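Local coordinates for acetyltransferase, GNAT family protein (Mycobacterium smegmatis, PDB 6C37) that probably transfers an acetyl group from acetyl-CoA to the N-terminal alanine of protein substrates, as a RimJ-type member of the GNAT family, at residues 17-22 with 82-87; 130-135 with 190-195. One frame throughout, in Å; residues are numbered along the deposited sequence.

Interaction 1 (17-22 with 82-87); sequences GVVGLR and FVIELD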
loop_
_atom_site.group_PDB
_atom_site.type_symbol
_atom_site.label_atom_id
_atom_site.label_comp_id
_atom_site.label_asym_id
_atom_site.label_seq_id
_atom_site.Cartn_x
_atom_site.Cartn_y
_atom_site.Cartn_z
ATOM N N GLY A 17 -5.218 16.697 2.153
ATOM C CA GLY A 17 -6.599 16.520 2.544
ATOM C C GLY A 17 -6.748 15.339 3.494
ATOM O O GLY A 17 -5.782 14.918 4.135
ATOM N N VAL A 18 -7.983 14.827 3.592
ATOM C CA VAL A 18 -8.338 13.771 4.541
ATOM C C VAL A 18 -8.124 12.409 3.899
ATOM O O VAL A 18 -8.688 12.117 2.839
ATOM C CB VAL A 18 -9.794 13.923 5.007
ATOM C CG1 VAL A 18 -10.130 12.846 6.024
ATOM C CG2 VAL A 18 -10.024 15.315 5.585
ATOM N N VAL A 19 -7.341 11.555 4.555
ATOM C CA VAL A 19 -6.957 10.257 4.006
ATOM C C VAL A 19 -7.577 9.148 4.850
ATOM O O VAL A 19 -7.500 9.175 6.084
ATOM C CB VAL A 19 -5.425 10.116 3.934
ATOM C CG1 VAL A 19 -5.010 8.658 3.592
ATOM C CG2 VAL A 19 -4.849 11.080 2.911
ATOM N N GLY A 20 -8.195 8.177 4.178
ATOM C CA GLY A 20 -8.644 6.969 4.836
ATOM C C GLY A 20 -8.474 5.781 3.910
ATOM O O GLY A 20 -8.214 5.939 2.721
ATOM N N LEU A 21 -8.598 4.579 4.486
ATOM C CA LEU A 21 -8.570 3.334 3.729
ATOM C C LEU A 21 -9.916 2.622 3.820
ATOM O O LEU A 21 -10.574 2.651 4.866
ATOM C CB LEU A 21 -7.483 2.377 4.259
ATOM C CG LEU A 21 -6.060 2.885 4.409
ATOM C CD1 LEU A 21 -5.153 1.788 5.007
ATOM C CD2 LEU A 21 -5.537 3.319 3.045
ATOM N N ARG A 22 -10.307 1.947 2.740
ATOM C CA ARG A 22 -11.512 1.125 2.773
ATOM C C ARG A 22 -11.407 0.043 1.694
ATOM O O ARG A 22 -10.605 0.166 0.755
ATOM C CB ARG A 22 -12.775 1.990 2.588
ATOM C CG ARG A 22 -12.724 2.901 1.394
ATOM C CD ARG A 22 -13.306 2.227 0.173
ATOM N NE ARG A 22 -13.431 3.134 -0.953
ATOM C CZ ARG A 22 -13.464 2.726 -2.213
ATOM N NH1 ARG A 22 -13.386 1.426 -2.480
ATOM N NH2 ARG A 22 -13.580 3.609 -3.200
ATOM N N PHE A 82 -6.867 -2.512 0.221
ATOM C CA PHE A 82 -7.529 -1.241 0.473
ATOM C C PHE A 82 -7.381 -0.284 -0.700
ATOM O O PHE A 82 -6.412 -0.324 -1.461
ATOM C CB PHE A 82 -6.978 -0.558 1.723
ATOM C CG PHE A 82 -7.274 -1.285 2.998
ATOM C CD1 PHE A 82 -8.552 -1.284 3.525
ATOM C CD2 PHE A 82 -6.271 -1.949 3.678
ATOM C CE1 PHE A 82 -8.834 -1.929 4.692
ATOM C CE2 PHE A 82 -6.535 -2.605 4.861
ATOM C CZ PHE A 82 -7.837 -2.606 5.374
ATOM N N VAL A 83 -8.370 0.563 -0.835
ATOM C CA VAL A 83 -8.304 1.786 -1.621
ATOM C C VAL A 83 -7.909 2.923 -0.686
ATOM O O VAL A 83 -8.376 3.001 0.460
ATOM C CB VAL A 83 -9.670 2.052 -2.291
ATOM C CG1 VAL A 83 -9.749 3.458 -2.866
ATOM C CG2 VAL A 83 -9.949 1.033 -3.346
ATOM N N ILE A 84 -7.029 3.799 -1.162
ATOM C CA ILE A 84 -6.720 5.047 -0.476
ATOM C C ILE A 84 -7.721 6.087 -0.952
ATOM O O ILE A 84 -7.816 6.349 -2.155
ATOM C CB ILE A 84 -5.286 5.510 -0.761
ATOM C CG1 ILE A 84 -4.277 4.423 -0.398
ATOM C CG2 ILE A 84 -4.964 6.781 0.034
ATOM C CD1 ILE A 84 -2.869 4.765 -0.819
ATOM N N GLU A 85 -8.484 6.648 -0.016
ATOM C CA GLU A 85 -9.380 7.762 -0.300
ATOM C C GLU A 85 -8.746 9.071 0.149
ATOM O O GLU A 85 -8.225 9.171 1.268
ATOM C CB GLU A 85 -10.730 7.577 0.393
ATOM C CG GLU A 85 -11.604 6.520 -0.246
ATOM C CD GLU A 85 -12.975 6.430 0.407
ATOM O OE1 GLU A 85 -13.173 7.004 1.501
ATOM O OE2 GLU A 85 -13.853 5.776 -0.187
ATOM N N LEU A 86 -8.803 10.072 -0.729
ATOM C CA LEU A 86 -8.519 11.459 -0.390
ATOM C C LEU A 86 -9.836 12.214 -0.483
ATOM O O LEU A 86 -10.457 12.240 -1.551
ATOM C CB LEU A 86 -7.486 12.071 -1.337
ATOM C CG LEU A 86 -7.198 13.545 -1.029
ATOM C CD1 LEU A 86 -6.390 13.677 0.257
ATOM C CD2 LEU A 86 -6.503 14.218 -2.207
ATOM N N ASP A 87 -10.275 12.780 0.638
ATOM C CA ASP A 87 -11.575 13.445 0.722
ATOM C C ASP A 87 -12.687 12.574 0.127
ATOM O O ASP A 87 -13.515 13.027 -0.670
ATOM C CB ASP A 87 -11.503 14.818 0.051
ATOM C CG ASP A 87 -10.458 15.717 0.690
ATOM O OD1 ASP A 87 -10.329 15.698 1.936
ATOM O OD2 ASP A 87 -9.750 16.428 -0.054
HETATM O O HOH W 1 -14.565 6.368 -2.972
#

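Interaction 2 (130-135 with 190-195); sequences GLDHCF and EELPQS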
loop_
_atom_site.group_PDB
_atom_site.type_symbol
_atom_site.label_atom_id
_atom_site.label_comp_id
_atom_site.label_asym_id
_atom_site.label_seq_id
_atom_site.Cartn_x
_atom_site.Cartn_y
_atom_site.Cartn_z
ATOM N N GLY A 130 -2.251 2.036 7.692
ATOM C CA GLY A 130 -2.260 0.624 7.344
ATOM C C GLY A 130 -1.396 -0.203 8.282
ATOM O O GLY A 130 -1.788 -1.297 8.708
ATOM N N LEU A 131 -0.220 0.319 8.628
ATOM C CA LEU A 131 0.660 -0.360 9.575
ATOM C C LEU A 131 -0.016 -0.513 10.933
ATOM O O LEU A 131 -0.011 -1.601 11.520
ATOM C CB LEU A 131 1.971 0.413 9.714
ATOM C CG LEU A 131 3.047 -0.191 10.614
ATOM C CD1 LEU A 131 3.483 -1.549 10.083
ATOM C CD2 LEU A 131 4.231 0.770 10.691
ATOM N N ASP A 132 -0.594 0.578 11.456
ATOM C CA ASP A 132 -1.302 0.501 12.732
ATOM C C ASP A 132 -2.401 -0.551 12.694
ATOM O O ASP A 132 -2.605 -1.279 13.674
ATOM C CB ASP A 132 -1.905 1.861 13.089
ATOM C CG ASP A 132 -0.868 2.864 13.508
ATOM O OD1 ASP A 132 0.230 2.457 13.942
ATOM O OD2 ASP A 132 -1.151 4.081 13.411
ATOM N N HIS A 133 -3.135 -0.624 11.582
ATOM C CA HIS A 133 -4.183 -1.625 11.433
ATOM C C HIS A 133 -3.598 -3.030 11.467
ATOM O O HIS A 133 -4.158 -3.927 12.101
ATOM C CB HIS A 133 -4.940 -1.393 10.128
ATOM C CG HIS A 133 -6.174 -2.222 9.987
ATOM N ND1 HIS A 133 -7.309 -1.998 10.739
ATOM C CD2 HIS A 133 -6.460 -3.263 9.172
ATOM C CE1 HIS A 133 -8.238 -2.871 10.395
ATOM N NE2 HIS A 133 -7.751 -3.646 9.442
ATOM N N CYS A 134 -2.458 -3.236 10.801
ATOM C CA CYS A 134 -1.814 -4.552 10.824
ATOM C C CYS A 134 -1.438 -4.975 12.241
ATOM O O CYS A 134 -1.614 -6.142 12.613
ATOM C CB CYS A 134 -0.560 -4.536 9.950
ATOM S SG CYS A 134 -0.859 -4.502 8.182
ATOM N N PHE A 135 -0.891 -4.051 13.031
ATOM C CA PHE A 135 -0.371 -4.363 14.358
ATOM C C PHE A 135 -1.456 -4.375 15.428
ATOM O O PHE A 135 -1.174 -4.752 16.569
ATOM C CB PHE A 135 0.715 -3.367 14.753
ATOM C CG PHE A 135 2.014 -3.536 13.983
ATOM C CD1 PHE A 135 2.272 -4.711 13.278
ATOM C CD2 PHE A 135 2.971 -2.529 13.977
ATOM C CE1 PHE A 135 3.472 -4.872 12.575
ATOM C CE2 PHE A 135 4.178 -2.679 13.287
ATOM C CZ PHE A 135 4.424 -3.851 12.578
ATOM N N GLU A 190 6.741 -4.145 18.238
ATOM C CA GLU A 190 7.423 -3.684 19.447
ATOM C C GLU A 190 8.355 -2.500 19.212
ATOM O O GLU A 190 8.941 -2.009 20.188
ATOM C CB GLU A 190 8.220 -4.827 20.076
ATOM C CG GLU A 190 9.215 -5.475 19.141
ATOM C CD GLU A 190 8.622 -6.681 18.432
ATOM O OE1 GLU A 190 7.432 -6.627 18.065
ATOM O OE2 GLU A 190 9.332 -7.685 18.258
ATOM N N GLU A 191 8.508 -2.022 17.978
ATOM C CA GLU A 191 9.320 -0.837 17.689
ATOM C C GLU A 191 8.529 0.464 17.757
ATOM O O GLU A 191 9.111 1.545 17.596
ATOM C CB GLU A 191 9.955 -0.952 16.298
ATOM C CG GLU A 191 11.070 -1.962 16.220
ATOM C CD GLU A 191 11.567 -2.164 14.807
ATOM O OE1 GLU A 191 12.336 -1.317 14.309
ATOM O OE2 GLU A 191 11.173 -3.173 14.188
ATOM N N LEU A 192 7.221 0.394 17.965
ATOM C CA LEU A 192 6.386 1.589 17.963
ATOM C C LEU A 192 5.961 1.889 19.397
ATOM O O LEU A 192 4.976 1.310 19.880
ATOM C CB LEU A 192 5.162 1.389 17.057
ATOM C CG LEU A 192 5.447 1.228 15.548
ATOM C CD1 LEU A 192 5.932 -0.177 15.226
ATOM C CD2 LEU A 192 4.256 1.562 14.672
ATOM N N PRO A 193 6.676 2.754 20.131
ATOM C CA PRO A 193 6.159 3.168 21.447
ATOM C C PRO A 193 4.802 3.835 21.333
ATOM O O PRO A 193 3.969 3.708 22.239
ATOM C CB PRO A 193 7.229 4.141 21.974
ATOM C CG PRO A 193 8.397 3.990 21.089
ATOM C CD PRO A 193 7.906 3.475 19.770
ATOM N N GLN A 194 4.559 4.537 20.230
ATOM C CA GLN A 194 3.266 5.104 19.891
ATOM C C GLN A 194 2.860 4.576 18.520
ATOM O O GLN A 194 3.666 3.983 17.804
ATOM C CB GLN A 194 3.323 6.641 19.887
ATOM C CG GLN A 194 3.711 7.279 21.229
ATOM C CD GLN A 194 2.526 7.526 22.184
ATOM O OE1 GLN A 194 1.437 6.949 22.036
ATOM N NE2 GLN A 194 2.745 8.398 23.169
ATOM N N SER A 195 1.600 4.787 18.148
ATOM C CA SER A 195 1.163 4.340 16.832
ATOM C C SER A 195 1.917 5.100 15.747
ATOM O O SER A 195 2.475 6.179 15.973
ATOM C CB SER A 195 -0.346 4.530 16.657
ATOM O OG SER A 195 -0.684 5.902 16.579
#

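Interaction 1 (17-22 with 82-87)
R22 leaves its strand with CG between the backbone N and the carbonyl carbon (chi1 51°) and bends again at CG, whereas E85 stays extended beyond CG (chi2 -176°); the two chains cross at about a right angle and R22 NE meets E85 OE2 at 2.8 Å. This salt bridge is nearly straight at the hydrogen and lies in the guanidinium plane, yet it reaches OE2 from above the carboxylate plane, the two planes standing 78° apart. A water accepts from R22 NH2 and donates to E85 OE2. V83 CG1 sits 3.8 Å above the centre of the guanidinium, on one of its faces, and R22 NH1 continues to D28 in a second salt bridge.

Beneath these groups the strands form an antiparallel pair of the GNAT sheet. G20 with E85 and R22 with V83 are hydrogen-bonded pairs, for example E85 N to G20 O at 2.8 Å, while V19 with L86 and L21 with I84 are non-hydrogen-bonded. At the end of the ladder D87 OD1 substitutes for a backbone carbonyl, taking the V18 N-H at 3.0 Å. On the apolar face L21 CD2 lies 3.8 Å from I84 CG1, and V19 CG1 packs alongside I84 CG2, whose side chain is about 4 Å from that of acetyl-CoA-binding V113. One face thus carries the R22–E85 pair beside V83, and the other faces helix 122-135. With the R25 cation also close to R22, both carboxylates would be expected to offset this positive charge and favour their ionised forms.

Interaction 2 (130-135 with 190-195)
L192 reaches from the loop toward helix 122-135 and meets two of its side chains, one with each methyl. Its CD2 faces L131 CD2 tip to tip at 4.1 Å, the two leucines extending toward each other. Its CD1 comes to the rim of the F135 ring, near the ring plane, 3.6 Å from CE2; the leucine and phenylalanine side chains stand at about a right angle to each other. The L131 torsion accounts for the first approach: CG lies anti to the backbone N (chi1 -177°), which carries the branch out from the helix toward the loop. I187 of strand 178-188 touches L131, F135 and L192 alike, which ties this small apolar cluster to the sheet.

One residue along from L131, D132 turns its carboxylate to S195. Both oxygens lie against the methylene, OD2 at 3.4 Å and OD1 at 3.5 Å from S195 CB, and no hydrogen bond joins the two segments. The carboxylate instead takes backbone N-H groups just beyond S195, OD1 from A196 and OD2 from A197, so each oxygen has its own donor at the start of helix 196-202. S195 OG, set between its own backbone N and carbonyl carbon (chi1 69°), accepts from H198 N. The positive end of the helix dipole would be expected to stabilise the carboxylate as an anion.

The buried surface is modest, 193 Å² summed over both sides, and lies near the protein surface. S195 is a classical serine N-cap, here reinforced by an aspartate from another helix, at a junction where the loop after strand 178-188 packs on helix 122-135 of the GNAT domain.

The centres of interactions 1 and 2 lie about 19 Å apart, and helix 122-135 connects them. It packs on the apolar face of the paired strands in interaction 1 and supplies one segment of interaction 2. The two also touch directly: L21 CD1 is 3.9 Å from G130 CA, and F82 CZ is 4.1 Å from H133 CD2. Along the chain they come in series, 17-22 with 82-87 closing before 130-135 meets 190-195. Both strands of interaction 1 belong to the large mixed sheet, which strand 178-188 joins further on. G121 just before the helix, and A123 and T124 in its first turn, bind acetyl-CoA, whereas its last turns pack against the loop that leads into helix 196-202.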